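2-dehydropantoate 2-reductase (Geobacter metallireducens, PDB 3HN2) probably catalyses the NADPH-dependent reduction of 2-dehydropantoate (ketopantoate) to (R)-pantoate, the second step in making pantoate for pantothenate biosynthesis. Local coordinates at residues Ile274-Leu279 and Arg291-Ala296; Lys186-Ile191 and Gly219-Val224. All coordinates share one frame; numbering follows the deposited sequence.

Interaction 1: Ile274-Leu279 and Arg291-Ala296; sequences IFRTPL and RVEMLA
Phe275 and Ala296 face each other where segments 274-279 and 291-296 cross, their axes 9.6 Å apart at the closest point and their N-to-C directions 143° apart. The two belong to consecutive helices, 271-284 and 290-302, that form an antiparallel helical hairpin in the C-terminal part of this ketopantoate reductase. The first helix is kinked at Pro278, whose nitrogen has no hydrogen to give to the preceding turn. Ala296 suits the crossing, its small methyl being consistent with the close approach of the backbones here, where Phe275 CA and Ala296 CA are 5.8 Å apart. Ala296 CB also sits over one face of the Arg276 guanidinium, 3.7 Å from Arg276 CZ. Arg276 gets there through a bend at chi2 (-67°), and its NH2 forms a salt bridge with Glu300, farther along the second helix. The flat, wide Phe275 ring reaches two residues of the other helix, taking Val292 CG1 at its edge and setting CE1 3.9 Å from Leu295 CG. No hydrogen bond joins the segments. The Leu279 and Val292 side chains lie alongside each other, pointing opposite ways, with Leu279 CG 3.8 Å from Val292 CG1. Leu279 CD2 then meets the aliphatic part of Glu293, at 3.7 Å from Glu293 CG.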
# COMPACT_ATOMS: atom_id res chain seq x y z
N ILE A 274 -15.68 11.41 12.16
CA ILE A 274 -14.33 10.84 12.24
C ILE A 274 -13.65 11.13 13.60
O ILE A 274 -12.99 10.24 14.16
CB ILE A 274 -13.44 11.29 11.04
CG1 ILE A 274 -14.05 10.80 9.72
CG2 ILE A 274 -12.02 10.75 11.17
CD1 ILE A 274 -13.54 11.55 8.49
N PHE A 275 -13.84 12.33 14.14
CA PHE A 275 -13.09 12.77 15.32
C PHE A 275 -13.93 12.96 16.58
O PHE A 275 -13.60 12.40 17.63
CB PHE A 275 -12.35 14.08 15.03
CG PHE A 275 -11.23 13.95 14.05
CD1 PHE A 275 -9.93 13.72 14.50
CD2 PHE A 275 -11.46 14.09 12.69
CE1 PHE A 275 -8.88 13.63 13.60
CE2 PHE A 275 -10.41 13.99 11.78
CZ PHE A 275 -9.12 13.76 12.24
N ARG A 276 -14.98 13.78 16.51
CA ARG A 276 -15.70 14.19 17.72
C ARG A 276 -16.54 13.07 18.34
O ARG A 276 -16.64 12.98 19.56
CB ARG A 276 -16.51 15.47 17.50
CG ARG A 276 -15.66 16.74 17.39
CD ARG A 276 -14.98 17.07 18.71
NE ARG A 276 -14.06 18.21 18.61
CZ ARG A 276 -13.15 18.52 19.53
NH1 ARG A 276 -13.03 17.76 20.61
NH2 ARG A 276 -12.35 19.57 19.36
N THR A 277 -17.11 12.22 17.48
CA THR A 277 -17.86 11.03 17.91
C THR A 277 -16.97 9.96 18.60
O THR A 277 -17.33 9.50 19.68
CB THR A 277 -18.72 10.41 16.75
OG1 THR A 277 -19.54 11.42 16.16
CG2 THR A 277 -19.61 9.29 17.26
N PRO A 278 -15.84 9.54 17.97
CA PRO A 278 -14.93 8.67 18.72
C PRO A 278 -14.39 9.26 20.01
O PRO A 278 -14.33 8.54 21.01
CB PRO A 278 -13.79 8.44 17.72
CG PRO A 278 -14.45 8.52 16.42
CD PRO A 278 -15.36 9.70 16.59
N LEU A 279 -14.02 10.54 20.00
CA LEU A 279 -13.56 11.24 21.21
C LEU A 279 -14.65 11.21 22.28
O LEU A 279 -14.36 10.96 23.45
CB LEU A 279 -13.12 12.68 20.92
CG LEU A 279 -11.71 12.90 20.38
CD1 LEU A 279 -11.56 14.28 19.74
CD2 LEU A 279 -10.68 12.71 21.48
N ARG A 291 -4.11 13.85 21.81
CA ARG A 291 -3.67 14.12 20.44
C ARG A 291 -4.84 14.19 19.48
O ARG A 291 -4.93 15.14 18.66
CB ARG A 291 -2.62 13.09 19.99
CG ARG A 291 -1.25 13.30 20.64
CD ARG A 291 -0.21 12.26 20.19
NE ARG A 291 0.80 12.05 21.23
CZ ARG A 291 0.68 11.21 22.26
NH1 ARG A 291 -0.42 10.48 22.42
NH2 ARG A 291 1.66 11.11 23.15
N VAL A 292 -5.77 13.23 19.59
CA VAL A 292 -7.00 13.26 18.80
C VAL A 292 -7.73 14.57 19.07
O VAL A 292 -8.23 15.21 18.13
CB VAL A 292 -7.90 11.99 19.00
CG1 VAL A 292 -8.98 11.93 17.94
CG2 VAL A 292 -7.06 10.69 18.94
N GLU A 293 -7.66 15.04 20.30
CA GLU A 293 -8.39 16.24 20.70
C GLU A 293 -7.81 17.47 20.10
O GLU A 293 -8.53 18.26 19.48
CB GLU A 293 -8.44 16.40 22.22
CG GLU A 293 -9.82 16.11 22.80
CD GLU A 293 -10.04 16.75 24.15
OE1 GLU A 293 -9.95 17.99 24.25
OE2 GLU A 293 -10.32 16.01 25.12
N MET A 294 -6.50 17.63 20.27
CA MET A 294 -5.75 18.71 19.67
C MET A 294 -5.99 18.72 18.16
O MET A 294 -6.33 19.77 17.61
CB MET A 294 -4.27 18.53 19.99
CG MET A 294 -3.42 19.70 19.60
SD MET A 294 -1.80 19.55 20.33
CE MET A 294 -0.94 20.69 19.25
N LEU A 295 -5.87 17.55 17.53
CA LEU A 295 -6.13 17.42 16.09
C LEU A 295 -7.53 17.87 15.67
O LEU A 295 -7.67 18.76 14.82
CB LEU A 295 -5.87 15.99 15.63
CG LEU A 295 -5.66 15.71 14.13
CD1 LEU A 295 -4.92 16.85 13.43
CD2 LEU A 295 -4.90 14.41 13.97
N ALA A 296 -8.57 17.28 16.28
CA ALA A 296 -9.96 17.65 16.00
C ALA A 296 -10.15 19.16 16.06
O ALA A 296 -10.72 19.76 15.14
CB ALA A 296 -10.92 16.95 16.98

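Interaction 2: Lys186-Ile191 and Gly219-Val224; sequences KLVWNI and GIMLEV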
# COMPACT_ATOMS: atom_id res chain seq x y z
N LYS A 186 -10.54 0.94 11.11
CA LYS A 186 -10.36 1.94 10.05
C LYS A 186 -10.10 3.33 10.61
O LYS A 186 -9.46 4.15 9.95
CB LYS A 186 -11.56 1.98 9.11
CG LYS A 186 -11.19 2.40 7.70
CD LYS A 186 -12.31 3.13 6.99
CE LYS A 186 -11.80 3.77 5.71
NZ LYS A 186 -12.89 4.39 4.91
N LEU A 187 -10.59 3.58 11.82
CA LEU A 187 -10.33 4.83 12.55
C LEU A 187 -8.86 4.98 12.92
O LEU A 187 -8.36 6.10 13.01
CB LEU A 187 -11.21 4.93 13.80
CG LEU A 187 -12.41 5.89 13.85
CD1 LEU A 187 -12.84 6.43 12.49
CD2 LEU A 187 -13.61 5.26 14.60
N VAL A 188 -8.17 3.86 13.13
CA VAL A 188 -6.73 3.84 13.37
C VAL A 188 -5.96 4.43 12.18
O VAL A 188 -4.90 5.01 12.36
CB VAL A 188 -6.23 2.42 13.73
CG1 VAL A 188 -4.68 2.37 13.80
CG2 VAL A 188 -6.80 1.98 15.04
N TRP A 189 -6.52 4.29 10.98
CA TRP A 189 -5.91 4.88 9.80
C TRP A 189 -6.44 6.28 9.51
O TRP A 189 -5.66 7.19 9.18
CB TRP A 189 -6.13 3.99 8.56
CG TRP A 189 -5.25 4.41 7.44
CD1 TRP A 189 -3.97 4.00 7.19
CD2 TRP A 189 -5.57 5.38 6.43
NE1 TRP A 189 -3.48 4.63 6.08
CE2 TRP A 189 -4.43 5.50 5.60
CE3 TRP A 189 -6.70 6.16 6.15
CZ2 TRP A 189 -4.39 6.35 4.50
CZ3 TRP A 189 -6.66 7.03 5.05
CH2 TRP A 189 -5.51 7.12 4.24
N ASN A 190 -7.77 6.43 9.61
CA ASN A 190 -8.47 7.65 9.20
C ASN A 190 -8.17 8.85 10.07
O ASN A 190 -8.28 9.98 9.61
CB ASN A 190 -9.99 7.43 9.19
CG ASN A 190 -10.54 7.12 7.80
OD1 ASN A 190 -9.79 6.84 6.85
ND2 ASN A 190 -11.86 7.16 7.67
N ILE A 191 -7.81 8.63 11.32
CA ILE A 191 -7.59 9.74 12.23
C ILE A 191 -6.23 10.44 12.00
O ILE A 191 -6.23 11.64 11.71
CB ILE A 191 -7.95 9.41 13.71
CG1 ILE A 191 -9.48 9.30 13.84
CG2 ILE A 191 -7.42 10.47 14.66
CD1 ILE A 191 -10.00 8.92 15.22
N GLY A 219 1.65 7.70 18.08
CA GLY A 219 0.99 8.14 19.30
C GLY A 219 -0.50 8.37 19.10
O GLY A 219 -1.31 7.94 19.94
N ILE A 220 -0.85 9.03 18.00
CA ILE A 220 -2.24 9.24 17.62
C ILE A 220 -2.94 7.89 17.49
O ILE A 220 -4.02 7.68 18.06
CB ILE A 220 -2.36 10.04 16.30
CG1 ILE A 220 -1.93 11.49 16.52
CG2 ILE A 220 -3.79 10.02 15.76
CD1 ILE A 220 -1.58 12.23 15.23
N MET A 221 -2.29 6.98 16.77
CA MET A 221 -2.77 5.62 16.56
C MET A 221 -3.00 4.83 17.84
O MET A 221 -4.06 4.20 18.00
CB MET A 221 -1.82 4.86 15.66
CG MET A 221 -2.00 5.19 14.21
SD MET A 221 -1.20 3.97 13.17
CE MET A 221 -1.71 4.65 11.61
N LEU A 222 -2.03 4.87 18.75
CA LEU A 222 -2.17 4.22 20.06
C LEU A 222 -3.37 4.71 20.90
O LEU A 222 -3.91 3.95 21.70
CB LEU A 222 -0.89 4.36 20.88
CG LEU A 222 0.28 3.47 20.44
CD1 LEU A 222 1.64 4.06 20.84
CD2 LEU A 222 0.10 2.08 20.99
N GLU A 223 -3.76 5.97 20.72
CA GLU A 223 -4.87 6.57 21.44
C GLU A 223 -6.20 6.03 20.94
O GLU A 223 -7.06 5.66 21.73
CB GLU A 223 -4.85 8.09 21.31
CG GLU A 223 -3.74 8.77 22.10
CD GLU A 223 -3.81 10.29 22.02
OE1 GLU A 223 -4.83 10.84 21.56
OE2 GLU A 223 -2.82 10.93 22.44
N VAL A 224 -6.33 5.98 19.61
CA VAL A 224 -7.50 5.42 18.92
C VAL A 224 -7.72 3.95 19.31
O VAL A 224 -8.86 3.53 19.54
CB VAL A 224 -7.35 5.55 17.39
CG1 VAL A 224 -8.56 4.99 16.66
CG2 VAL A 224 -7.15 7.01 17.00
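Lys186 O accepts two backbone bonds, from Asn190 N at 2.9 Å and Trp189 N at 3.1 Å, in the turn of helix 179-200 that carries Val188 against Met221 and Val224 of helix 211-229. Segments 186-191 and 219-224 run roughly antiparallel, their N-to-C directions 146° apart, and their apolar, buried contact is part of the core of the all-helical C-terminal domain, of the 6-phosphogluconate dehydrogenase type. Met221 extends beyond CG and crosses Val188 at about a right angle; Met221 CE lies 3.3 Å from Val188 O, while SD touches Val188 CG1. Four residues on comes Pro192, whose nitrogen cannot supply the usual helical bond to that carbonyl, and an unbranched, flexible methionine is well suited to lie across it. Val224 divides its two methyls. With Val224 CG1 anti to the backbone N (chi1 -179°), that methyl presses on the Leu187-Val188 peptide, 3.7 Å from Val188 N, and Val224 CG2 approaches Ile191 CD1 at 3.9 Å. Branching at CB serves Ile191 equally well, since Ile191 CG2 meets Ile220 CG2 at 3.8 Å. Helix 241-249 covers the Val188-Met221 side through Tyr241, Val242 and Met245, helix 290-302 borders Ile191 and Ile220, and Lys186 NZ bonds Ala126 O of strand 121-129.

How the interactions relate
After the N-terminal Rossmann-type part, the chain enters helix 179-200, passes the short helix 204-207 and returns along helix 211-229, so interaction 2 closes a loop of 27 mostly helical residues. Helices 241-249 and 258-264 follow before interaction 1 closes a shorter loop, with 11 residues between its segments, over the turn that joins the last two helices. The contacts are in series, neither nesting nor crossing, yet their centres lie about 10 Å apart. Glu223 joins them, forming a salt bridge with Arg291, modelled unusually short and so of uncertain geometry, and probably accepting a hydrogen bond from Val292 N. Ile191 packs on Ile274 and Phe275, tying both helix pairs into one all-helical C-terminal bundle.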